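Local coordinates for ABM domain-containing protein (Caulobacter crescentus, PDB 3BM7) that is of unknown function but is probably an enzyme of the antibiotic biosynthesis monooxygenase type, at residues 54-59 with 73-78. Numbering follows the deposited sequence.
Sequences GCLVYQ and LELYAS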
ATOM      1  N   GLY A  54      -0.356  -8.200 -14.921  1.00 19.25           N
ATOM      2  CA  GLY A  54       0.111  -8.717 -13.654  1.00 19.75           C
ATOM      3  C   GLY A  54       0.313  -7.674 -12.591  1.00 19.74           C
ATOM      4  O   GLY A  54       0.630  -8.002 -11.456  1.00 22.68           O
ATOM      5  N   CYS A  55       0.167  -6.400 -12.957  1.00 18.78           N
ATOM      6  CA  CYS A  55       0.216  -5.340 -11.973  1.00 19.38           C
ATOM      7  C   CYS A  55      -1.218  -5.014 -11.580  1.00 20.55           C
ATOM      8  O   CYS A  55      -1.969  -4.491 -12.374  1.00 22.17           O
ATOM      9  CB  CYS A  55       0.899  -4.119 -12.537  1.00 18.84           C
ATOM     10  SG  CYS A  55       0.981  -2.810 -11.286  1.00 22.36           S
ATOM     11  N   LEU A  56      -1.566  -5.322 -10.341  1.00 19.91           N
ATOM     12  CA  LEU A  56      -2.907  -5.205  -9.796  1.00 19.80           C
ATOM     13  C   LEU A  56      -3.208  -3.840  -9.159  1.00 20.60           C
ATOM     14  O   LEU A  56      -4.346  -3.357  -9.244  1.00 23.16           O
ATOM     15  CB  LEU A  56      -3.168  -6.321  -8.778  1.00 21.01           C
ATOM     16  CG  LEU A  56      -2.910  -7.752  -9.277  1.00 23.50           C
ATOM     17  CD1 LEU A  56      -3.188  -8.756  -8.179  1.00 27.95           C
ATOM     18  CD2 LEU A  56      -3.771  -8.037 -10.507  1.00 29.08           C
ATOM     19  N   VAL A  57      -2.192  -3.244  -8.579  1.00 20.19           N
ATOM     20  CA  VAL A  57      -2.252  -1.917  -7.941  1.00 20.24           C
ATOM     21  C   VAL A  57      -0.955  -1.178  -8.229  1.00 19.38           C
ATOM     22  O   VAL A  57       0.146  -1.743  -8.072  1.00 19.53           O
ATOM     23  CB  VAL A  57      -2.473  -2.034  -6.425  1.00 21.26           C
ATOM     24  CG1 VAL A  57      -2.547  -0.611  -5.763  1.00 21.69           C
ATOM     25  CG2 VAL A  57      -3.739  -2.875  -6.141  1.00 22.99           C
ATOM     26  N   TYR A  58      -1.053   0.100  -8.589  1.00 19.44           N
ATOM     27  CA  TYR A  58       0.105   0.913  -8.789  1.00 20.05           C
ATOM     28  C   TYR A  58      -0.272   2.351  -8.504  1.00 21.65           C
ATOM     29  O   TYR A  58      -0.657   3.091  -9.400  1.00 24.42           O
ATOM     30  CB  TYR A  58       0.638   0.744 -10.226  1.00 21.56           C
ATOM     31  CG  TYR A  58       2.055   1.160 -10.380  1.00 19.90           C
ATOM     32  CD1 TYR A  58       3.100   0.389  -9.928  1.00 21.83           C
ATOM     33  CD2 TYR A  58       2.377   2.380 -10.999  1.00 23.65           C
ATOM     34  CE1 TYR A  58       4.427   0.786 -10.060  1.00 24.50           C
ATOM     35  CE2 TYR A  58       3.668   2.790 -11.121  1.00 23.20           C
ATOM     36  CZ  TYR A  58       4.705   2.005 -10.710  1.00 23.21           C
ATOM     37  OH  TYR A  58       6.011   2.401 -10.821  1.00 28.94           O
ATOM     38  N   GLN A  59      -0.182   2.755  -7.254  1.00 19.42           N
ATOM     39  CA  GLN A  59      -0.821   3.983  -6.801  1.00 20.87           C
ATOM     40  C   GLN A  59       0.194   4.867  -6.081  1.00 19.19           C
ATOM     41  O   GLN A  59       0.676   4.612  -4.924  1.00 18.60           O
ATOM     42  CB  GLN A  59      -1.986   3.679  -5.859  1.00 20.79           C
ATOM     43  CG  GLN A  59      -2.670   4.951  -5.396  1.00 23.41           C
ATOM     44  CD  GLN A  59      -3.304   5.679  -6.560  1.00 23.69           C
ATOM     45  OE1 GLN A  59      -4.193   5.137  -7.269  1.00 26.06           O
ATOM     46  NE2 GLN A  59      -2.864   6.921  -6.787  1.00 24.73           N
ATOM     47  N   LEU A  73       2.082   2.522  -3.532  1.00 18.89           N
ATOM     48  CA  LEU A  73       1.463   1.251  -3.123  1.00 19.40           C
ATOM     49  C   LEU A  73       1.376   0.419  -4.387  1.00 19.23           C
ATOM     50  O   LEU A  73       0.677   0.786  -5.353  1.00 20.05           O
ATOM     51  CB  LEU A  73       0.106   1.496  -2.502  1.00 19.75           C
ATOM     52  CG  LEU A  73       0.126   2.542  -1.373  1.00 20.17           C
ATOM     53  CD1 LEU A  73      -1.282   2.687  -0.765  1.00 24.81           C
ATOM     54  CD2 LEU A  73       1.123   2.285  -0.272  1.00 23.31           C
ATOM     55  N   GLU A  74       2.001  -0.764  -4.361  1.00 20.06           N
ATOM     56  CA  GLU A  74       2.050  -1.635  -5.545  1.00 19.80           C
ATOM     57  C   GLU A  74       1.645  -3.049  -5.166  1.00 21.08           C
ATOM     58  O   GLU A  74       1.932  -3.492  -4.039  1.00 21.81           O
ATOM     59  CB  GLU A  74       3.435  -1.648  -6.214  1.00 20.72           C
ATOM     60  CG  GLU A  74       4.134  -0.301  -6.264  1.00 22.18           C
ATOM     61  CD  GLU A  74       5.577  -0.335  -6.784  1.00 28.22           C
ATOM     62  OE1 GLU A  74       5.983  -1.336  -7.421  1.00 24.24           O
ATOM     63  OE2 GLU A  74       6.270   0.713  -6.621  1.00 27.04           O
ATOM     64  N   LEU A  75       1.009  -3.748  -6.091  1.00 20.77           N
ATOM     65  CA  LEU A  75       0.639  -5.144  -5.876  1.00 19.88           C
ATOM     66  C   LEU A  75       0.788  -5.859  -7.187  1.00 21.31           C
ATOM     67  O   LEU A  75       0.280  -5.387  -8.199  1.00 20.91           O
ATOM     68  CB  LEU A  75      -0.788  -5.283  -5.354  1.00 19.89           C
ATOM     69  CG  LEU A  75      -1.277  -6.667  -4.923  1.00 24.44           C
ATOM     70  CD1 LEU A  75      -0.541  -7.235  -3.724  1.00 25.35           C
ATOM     71  CD2 LEU A  75      -2.815  -6.649  -4.711  1.00 23.06           C
ATOM     72  N   TYR A  76       1.494  -6.986  -7.170  1.00 19.53           N
ATOM     73  CA  TYR A  76       1.728  -7.794  -8.370  1.00 19.48           C
ATOM     74  C   TYR A  76       1.167  -9.187  -8.179  1.00 21.25           C
ATOM     75  O   TYR A  76       1.180  -9.716  -7.074  1.00 22.44           O
ATOM     76  CB  TYR A  76       3.246  -7.884  -8.668  1.00 19.90           C
ATOM     77  CG  TYR A  76       3.822  -6.539  -8.912  1.00 19.70           C
ATOM     78  CD1 TYR A  76       3.787  -5.967 -10.178  1.00 20.26           C
ATOM     79  CD2 TYR A  76       4.280  -5.764  -7.849  1.00 20.97           C
ATOM     80  CE1 TYR A  76       4.198  -4.655 -10.382  1.00 20.65           C
ATOM     81  CE2 TYR A  76       4.691  -4.442  -8.050  1.00 22.01           C
ATOM     82  CZ  TYR A  76       4.646  -3.912  -9.324  1.00 20.71           C
ATOM     83  OH  TYR A  76       5.051  -2.618  -9.554  1.00 23.97           O
ATOM     84  N   ALA A  77       0.724  -9.793  -9.277  1.00 21.96           N
ATOM     85  CA  ALA A  77       0.082 -11.117  -9.247  1.00 22.44           C
ATOM     86  C   ALA A  77       1.068 -12.200  -8.825  1.00 21.71           C
ATOM     87  O   ALA A  77       0.663 -13.228  -8.277  1.00 24.69           O
ATOM     88  CB  ALA A  77      -0.481 -11.450 -10.618  1.00 22.42           C
ATOM     89  N   SER A  78       2.352 -11.980  -9.103  1.00 22.45           N
ATOM     90  CA  SER A  78       3.401 -12.983  -8.901  1.00 22.90           C
ATOM     91  C   SER A  78       4.781 -12.360  -8.965  1.00 22.91           C
ATOM     92  O   SER A  78       4.946 -11.245  -9.480  1.00 22.08           O
ATOM     93  CB  SER A  78       3.322 -14.046 -10.009  1.00 24.21           C
ATOM     94  OG  SER A  78       3.717 -13.477 -11.260  1.00 22.47           O
TER
HETATM   95  O   HOH W   1       7.493   0.724  -9.714  1.00 35.58           O
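Y58 and E74 run side by side from a non-hydrogen-bonded pair, the carboxylate turned 55° from the ring and E74 CD 3.6 Å from Y58 CE1. The hydroxyl of Y76 comes to the edge of the same ring, its OH 3.5 Å from Y58 CE1, and donates to E74 OE1 (2.7 Å) from above the carboxylate plane. A water in the plane of the Y58 ring is hydrogen-bonded to Y58 OH and gives E74 OE2 a weak bond. H85, from helix 79-87, meets both tyrosine rings on this helix-covered face of the ferredoxin-like sheet. With its SG anti to the backbone N (chi1 -179°), C55 sets the sulfur obliquely against the Y76 ring, 4.6 Å from the centroid. Between C55 and V57 the antiparallel hairpin of strands 55-62 and 69-76 carries a classic beta bulge: L56 N (2.8 Å) and V57 N (3.3 Å) both donate to L75 O. L56 therefore swings toward the partner strand, its CD1 4.1 Å from L75 CD2. On the face opposite Y58 and E74, V57 CB abuts L75 CB at 3.8 Å, and V57 also packs on V57 of the second subunit, whose V24 and Q59 touch L73 and L75, respectively.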